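Side-chain contacts in esterase (Sinorhizobium meliloti 1021, PDB 4TX1), which probably hydrolyses acetyl and aryl ester bonds, acting as a carbohydrate acetylesterase of the SGNH-hydrolase family: residues 141-146 with 176-181; 95-100 with 124-129. One frame throughout, in Å; residues are numbered along the deposited sequence.

Contact 1 (141-146 with 176-181); sequences ILIVSP and RDLADE
Ile-143 drives its CD1 methyl against the inner side of the helix, at the junction of Ala-179 and Leu-178. The two elements belong to a beta-alpha-beta crossover of the parallel-sheeted SGNH-hydrolase fold: after strand 140-145 the chain runs, by way of a longer connection ending in helix 171-182, into the parallel strand 185-188, its neighbour in the sheet. Backbone hydrogen bonds from Ile-143 to Gly-185 and Phe-187 tie the two strands together while its side chain looks up at the helix between them.

One methyl does nearly all the work. With CG1 set beside the backbone N (chi1 -62°) and the outer bond extended (chi2 168°), the isoleucine stretches away from the sheet so that CD1 is its leading atom. CD1 comes 4.1 Å from Ala-179 CA and 4.2 Å from Ala-179 CB, so it meets both the methyl and the helix backbone itself. The small alanine permits such an approach, and the alpha carbons of Ile-143 and Ala-179 are 6.6 Å apart. All three touching residues are buried, and no hydrogen bond crosses between 141-146 and 176-181, so the join is purely apolar.

Neighbouring groups extend this patch. Tyr-175, a turn earlier on the helix, and Cys-184 both touch Ile-143, and Leu-178 also packs on Val-116 and Ile-119 of the neighbouring helix 112-127. Further up the strand, Ser-145 OG is hydrogen-bonded to Asp-188 OD1. On the helix, Leu-178 completes the seat of the isoleucine with one of its two branches, CD2 lying 4.2 Å from Ile-143 CD1.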
loop_
_atom_site.group_PDB
_atom_site.type_symbol
_atom_site.label_atom_id
_atom_site.label_comp_id
_atom_site.label_asym_id
_atom_site.label_seq_id
_atom_site.Cartn_x
_atom_site.Cartn_y
_atom_site.Cartn_z
ATOM N N ILE A 141 8.251 -23.416 16.267
ATOM C CA ILE A 141 9.019 -22.189 15.939
ATOM C C ILE A 141 10.322 -22.137 16.720
ATOM O O ILE A 141 10.331 -22.292 17.970
ATOM C CB ILE A 141 8.163 -20.966 16.280
ATOM C CG1 ILE A 141 6.871 -20.941 15.447
ATOM C CG2 ILE A 141 8.910 -19.675 15.895
ATOM C CD1 ILE A 141 5.887 -19.823 15.861
ATOM N N LEU A 142 11.406 -21.895 16.008
ATOM C CA LEU A 142 12.738 -21.710 16.572
ATOM C C LEU A 142 13.199 -20.267 16.330
ATOM O O LEU A 142 13.391 -19.900 15.132
ATOM C CB LEU A 142 13.689 -22.651 15.942
ATOM C CG LEU A 142 15.047 -22.983 16.518
ATOM C CD1 LEU A 142 16.096 -23.638 15.640
ATOM C CD2 LEU A 142 15.368 -22.510 17.958
ATOM N N ILE A 143 13.502 -19.563 17.402
ATOM C CA ILE A 143 14.014 -18.199 17.368
ATOM C C ILE A 143 15.541 -18.282 17.491
ATOM O O ILE A 143 16.066 -18.744 18.494
ATOM C CB ILE A 143 13.455 -17.303 18.442
ATOM C CG1 ILE A 143 11.938 -17.208 18.238
ATOM C CG2 ILE A 143 14.122 -15.922 18.441
ATOM C CD1 ILE A 143 11.145 -16.593 19.364
ATOM N N VAL A 144 16.245 -17.793 16.487
ATOM C CA VAL A 144 17.698 -17.777 16.527
ATOM C C VAL A 144 18.206 -16.342 16.631
ATOM O O VAL A 144 17.872 -15.422 15.795
ATOM C CB VAL A 144 18.291 -18.498 15.326
ATOM C CG1 VAL A 144 19.819 -18.505 15.460
ATOM C CG2 VAL A 144 17.726 -19.889 15.114
ATOM N N SER A 145 18.996 -16.039 17.662
ATOM C CA SER A 145 19.592 -14.725 17.781
ATOM C C SER A 145 20.832 -14.748 16.812
ATOM O O SER A 145 21.629 -15.729 16.799
ATOM C CB SER A 145 19.968 -14.292 19.198
ATOM O OG SER A 145 20.846 -15.321 19.707
ATOM N N PRO A 146 20.956 -13.715 15.952
ATOM C CA PRO A 146 22.024 -13.764 14.983
ATOM C C PRO A 146 23.369 -13.482 15.755
ATOM O O PRO A 146 23.389 -12.842 16.817
ATOM C CB PRO A 146 21.736 -12.578 14.037
ATOM C CG PRO A 146 20.930 -11.631 14.906
ATOM C CD PRO A 146 20.064 -12.558 15.761
ATOM N N ARG A 176 15.874 -15.126 23.965
ATOM C CA ARG A 176 15.678 -16.306 24.800
ATOM C C ARG A 176 14.466 -16.134 25.724
ATOM O O ARG A 176 13.673 -17.064 25.874
ATOM C CB ARG A 176 16.947 -16.556 25.663
ATOM C CG ARG A 176 16.862 -17.801 26.583
ATOM C CD ARG A 176 18.088 -17.930 27.496
ATOM N NE ARG A 176 19.342 -18.033 26.768
ATOM C CZ ARG A 176 20.298 -17.087 26.680
ATOM N NH1 ARG A 176 20.236 -15.933 27.370
ATOM N NH2 ARG A 176 21.376 -17.341 25.929
ATOM N N ASP A 177 14.358 -14.955 26.336
ATOM C CA ASP A 177 13.210 -14.568 27.228
ATOM C C ASP A 177 11.904 -14.653 26.436
ATOM O O ASP A 177 10.934 -15.238 26.868
ATOM C CB ASP A 177 13.353 -13.205 27.795
ATOM C CG ASP A 177 14.431 -13.082 28.874
ATOM O OD1 ASP A 177 14.985 -14.070 29.326
ATOM O OD2 ASP A 177 14.736 -11.922 29.174
ATOM N N LEU A 178 11.895 -14.115 25.208
ATOM C CA LEU A 178 10.698 -14.233 24.334
ATOM C C LEU A 178 10.287 -15.633 24.007
ATOM O O LEU A 178 9.088 -15.977 24.041
ATOM C CB LEU A 178 10.907 -13.344 23.045
ATOM C CG LEU A 178 9.652 -13.235 22.172
ATOM C CD1 LEU A 178 8.584 -12.350 22.774
ATOM C CD2 LEU A 178 9.988 -12.776 20.684
ATOM N N ALA A 179 11.257 -16.501 23.657
ATOM C CA ALA A 179 11.044 -17.861 23.263
ATOM C C ALA A 179 10.363 -18.571 24.419
ATOM O O ALA A 179 9.408 -19.324 24.223
ATOM C CB ALA A 179 12.362 -18.527 22.913
ATOM N N ASP A 180 10.864 -18.261 25.605
ATOM C CA ASP A 180 10.279 -18.871 26.840
ATOM C C ASP A 180 8.830 -18.400 27.058
ATOM O O ASP A 180 7.955 -19.220 27.326
ATOM C CB ASP A 180 11.194 -18.546 28.043
ATOM C CG ASP A 180 10.727 -19.253 29.346
ATOM O OD1 ASP A 180 10.295 -20.449 29.290
ATOM O OD2 ASP A 180 10.761 -18.602 30.397
ATOM N N GLU A 181 8.578 -17.110 26.866
ATOM C CA GLU A 181 7.264 -16.465 27.016
ATOM C C GLU A 181 6.277 -17.016 26.020
ATOM O O GLU A 181 5.156 -17.363 26.367
ATOM C CB GLU A 181 7.460 -14.979 26.941
ATOM C CG GLU A 181 6.224 -14.123 27.139
ATOM C CD GLU A 181 6.434 -12.729 26.540
ATOM O OE1 GLU A 181 5.472 -12.214 25.900
ATOM O OE2 GLU A 181 7.590 -12.179 26.675
#

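Contact 2 (95-100 with 124-129); sequences IVFMLG and NLVRRH
Val-126 spreads its two methyls over two strand residues, CG1 meeting Ile-95 and CG2 meeting Phe-97. Helix 112-127 connects the parallel strands 94-98 and 140-145, a beta-alpha-beta crossover of the SGNH-hydrolase fold, and this contact seats its end on the first strand. The aliphatic pair is tip to tip: Ile-95 CD1 and Val-126 CG1 are 3.6 Å apart, a snug methyl contact. Ile-95 holds its outer bond well off a staggered position (chi2 97°), which brings CD1 to the valine.

The aromatic contact is made at the ring edge. Val-126 CG2 lies near the plane of the Phe-97 ring and touches CZ at 3.8 Å, so the valine does not sit over a face. One face is instead taken by Ile-95 CG2 from the same strand, 3.7 Å above the plane and displaced toward the rim. Leu-82 of helix 78-89 and Ile-141 of strand 140-145 also touch the phenylalanine.

Polar bonds lie away from this core: His-129 NE2 bonds to His-87 ND1, and Arg-128 NH2 reaches His-129 O of a second subunit.

No hydrogen bond joins 95-100 to 124-129. Helix and central strand therefore meet through hydrocarbon alone, and shape and burial, not bond directions, set how they fit.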
loop_
_atom_site.group_PDB
_atom_site.type_symbol
_atom_site.label_atom_id
_atom_site.label_comp_id
_atom_site.label_asym_id
_atom_site.label_seq_id
_atom_site.Cartn_x
_atom_site.Cartn_y
_atom_site.Cartn_z
ATOM N N ILE A 95 9.379 -23.467 11.657
ATOM C CA ILE A 95 9.855 -22.175 11.085
ATOM C C ILE A 95 11.048 -21.812 11.944
ATOM O O ILE A 95 10.938 -21.753 13.199
ATOM C CB ILE A 95 8.761 -21.098 11.138
ATOM C CG1 ILE A 95 7.598 -21.552 10.219
ATOM C CG2 ILE A 95 9.407 -19.765 10.681
ATOM C CD1 ILE A 95 6.461 -22.214 10.816
ATOM N N VAL A 96 12.178 -21.532 11.310
ATOM C CA VAL A 96 13.377 -21.032 11.976
ATOM C C VAL A 96 13.610 -19.562 11.600
ATOM O O VAL A 96 13.823 -19.296 10.406
ATOM C CB VAL A 96 14.634 -21.851 11.552
ATOM C CG1 VAL A 96 15.878 -21.374 12.377
ATOM C CG2 VAL A 96 14.286 -23.359 11.776
ATOM N N PHE A 97 13.591 -18.673 12.574
ATOM C CA PHE A 97 13.839 -17.245 12.350
ATOM C C PHE A 97 15.276 -16.911 12.714
ATOM O O PHE A 97 15.773 -17.283 13.787
ATOM C CB PHE A 97 12.952 -16.373 13.193
ATOM C CG PHE A 97 11.475 -16.434 12.818
ATOM C CD1 PHE A 97 11.065 -15.981 11.579
ATOM C CD2 PHE A 97 10.509 -16.892 13.682
ATOM C CE1 PHE A 97 9.764 -15.978 11.229
ATOM C CE2 PHE A 97 9.169 -16.873 13.381
ATOM C CZ PHE A 97 8.784 -16.472 12.101
ATOM N N MET A 98 15.937 -16.219 11.813
ATOM C CA MET A 98 17.168 -15.546 12.208
ATOM C C MET A 98 17.202 -14.111 11.680
ATOM O O MET A 98 17.643 -13.836 10.532
ATOM C CB MET A 98 18.448 -16.354 11.836
ATOM C CG MET A 98 19.657 -15.756 12.543
ATOM S SD MET A 98 21.187 -16.734 12.450
ATOM C CE MET A 98 21.689 -16.321 10.787
ATOM N N LEU A 99 16.681 -13.192 12.482
ATOM C CA LEU A 99 16.545 -11.800 12.098
ATOM C C LEU A 99 16.873 -10.931 13.272
ATOM O O LEU A 99 16.807 -11.373 14.424
ATOM C CB LEU A 99 15.109 -11.515 11.582
ATOM C CG LEU A 99 14.688 -12.115 10.271
ATOM C CD1 LEU A 99 13.154 -11.898 10.033
ATOM C CD2 LEU A 99 15.507 -11.513 9.145
ATOM N N GLY A 100 17.250 -9.696 12.968
ATOM C CA GLY A 100 17.529 -8.620 13.907
ATOM C C GLY A 100 18.731 -7.776 13.579
ATOM O O GLY A 100 18.845 -6.658 14.099
ATOM N N ASN A 124 3.572 -14.437 16.075
ATOM C CA ASN A 124 2.089 -14.378 16.013
ATOM C C ASN A 124 1.522 -14.576 14.592
ATOM O O ASN A 124 0.463 -15.181 14.437
ATOM C CB ASN A 124 1.607 -13.040 16.597
ATOM C CG ASN A 124 1.745 -13.017 18.132
ATOM O OD1 ASN A 124 1.403 -14.033 18.812
ATOM N ND2 ASN A 124 2.277 -11.931 18.673
ATOM N N LEU A 125 2.252 -14.082 13.567
ATOM C CA LEU A 125 1.856 -14.311 12.177
ATOM C C LEU A 125 1.848 -15.789 11.858
ATOM O O LEU A 125 0.996 -16.262 11.098
ATOM C CB LEU A 125 2.754 -13.500 11.190
ATOM C CG LEU A 125 2.455 -12.001 11.243
ATOM C CD1 LEU A 125 3.627 -11.307 10.490
ATOM C CD2 LEU A 125 1.095 -11.666 10.605
ATOM N N VAL A 126 2.807 -16.557 12.385
ATOM C CA VAL A 126 2.859 -17.977 12.148
ATOM C C VAL A 126 1.633 -18.636 12.864
ATOM O O VAL A 126 0.910 -19.473 12.234
ATOM C CB VAL A 126 4.168 -18.623 12.656
ATOM C CG1 VAL A 126 4.081 -20.126 12.494
ATOM C CG2 VAL A 126 5.378 -18.067 11.864
ATOM N N ARG A 127 1.445 -18.253 14.100
ATOM C CA ARG A 127 0.471 -18.913 14.924
ATOM C C ARG A 127 -0.934 -18.637 14.462
ATOM O O ARG A 127 -1.824 -19.401 14.721
ATOM C CB ARG A 127 0.666 -18.488 16.343
ATOM C CG ARG A 127 2.032 -18.890 16.855
ATOM C CD ARG A 127 1.892 -19.810 17.998
ATOM N NE ARG A 127 3.076 -20.553 18.372
ATOM C CZ ARG A 127 3.746 -20.309 19.470
ATOM N NH1 ARG A 127 3.414 -19.299 20.229
ATOM N NH2 ARG A 127 4.757 -21.065 19.796
ATOM N N ARG A 128 -1.114 -17.529 13.786
ATOM C CA ARG A 128 -2.464 -17.172 13.269
ATOM C C ARG A 128 -2.675 -17.305 11.799
ATOM O O ARG A 128 -3.707 -16.853 11.336
ATOM C CB ARG A 128 -2.846 -15.761 13.673
ATOM C CG ARG A 128 -2.752 -15.460 15.184
ATOM C CD ARG A 128 -3.649 -16.352 15.997
ATOM N NE ARG A 128 -4.991 -15.809 16.319
ATOM C CZ ARG A 128 -6.139 -16.534 16.449
ATOM N NH1 ARG A 128 -6.140 -17.859 16.170
ATOM N NH2 ARG A 128 -7.338 -15.910 16.712
ATOM N N HIS A 129 -1.711 -17.860 11.085
ATOM C CA HIS A 129 -1.791 -17.964 9.656
ATOM C C HIS A 129 -2.958 -18.814 9.222
ATOM O O HIS A 129 -3.174 -19.891 9.812
ATOM C CB HIS A 129 -0.463 -18.517 9.053
ATOM C CG HIS A 129 -0.432 -18.367 7.567
ATOM N ND1 HIS A 129 -0.200 -17.154 6.959
ATOM C CD2 HIS A 129 -0.753 -19.228 6.566
ATOM C CE1 HIS A 129 -0.348 -17.281 5.653
ATOM N NE2 HIS A 129 -0.721 -18.521 5.379
#

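How the contacts relate
Both segments of contact 2 precede those of contact 1 in the chain; the centres lie about 10 Å apart. Strands 94-98 and 140-145 are parallel neighbours in the five-stranded sheet, joined by a backbone hydrogen bond of Phe-97 with Leu-142 and probably another with Val-144. Helix 112-127 links these two strands, and helix 171-182 leads from 140-145 to 185-188, the outermost strand on that side within this chain, giving successive crossovers whose helices touch each other. Together the contacts fasten two helices to the sheet. Beyond strand 94-98 the chain enters, at Gly-100, what is probably the GxND sequence block of the SGNH family, so this shared core probably supports a loop of the active site.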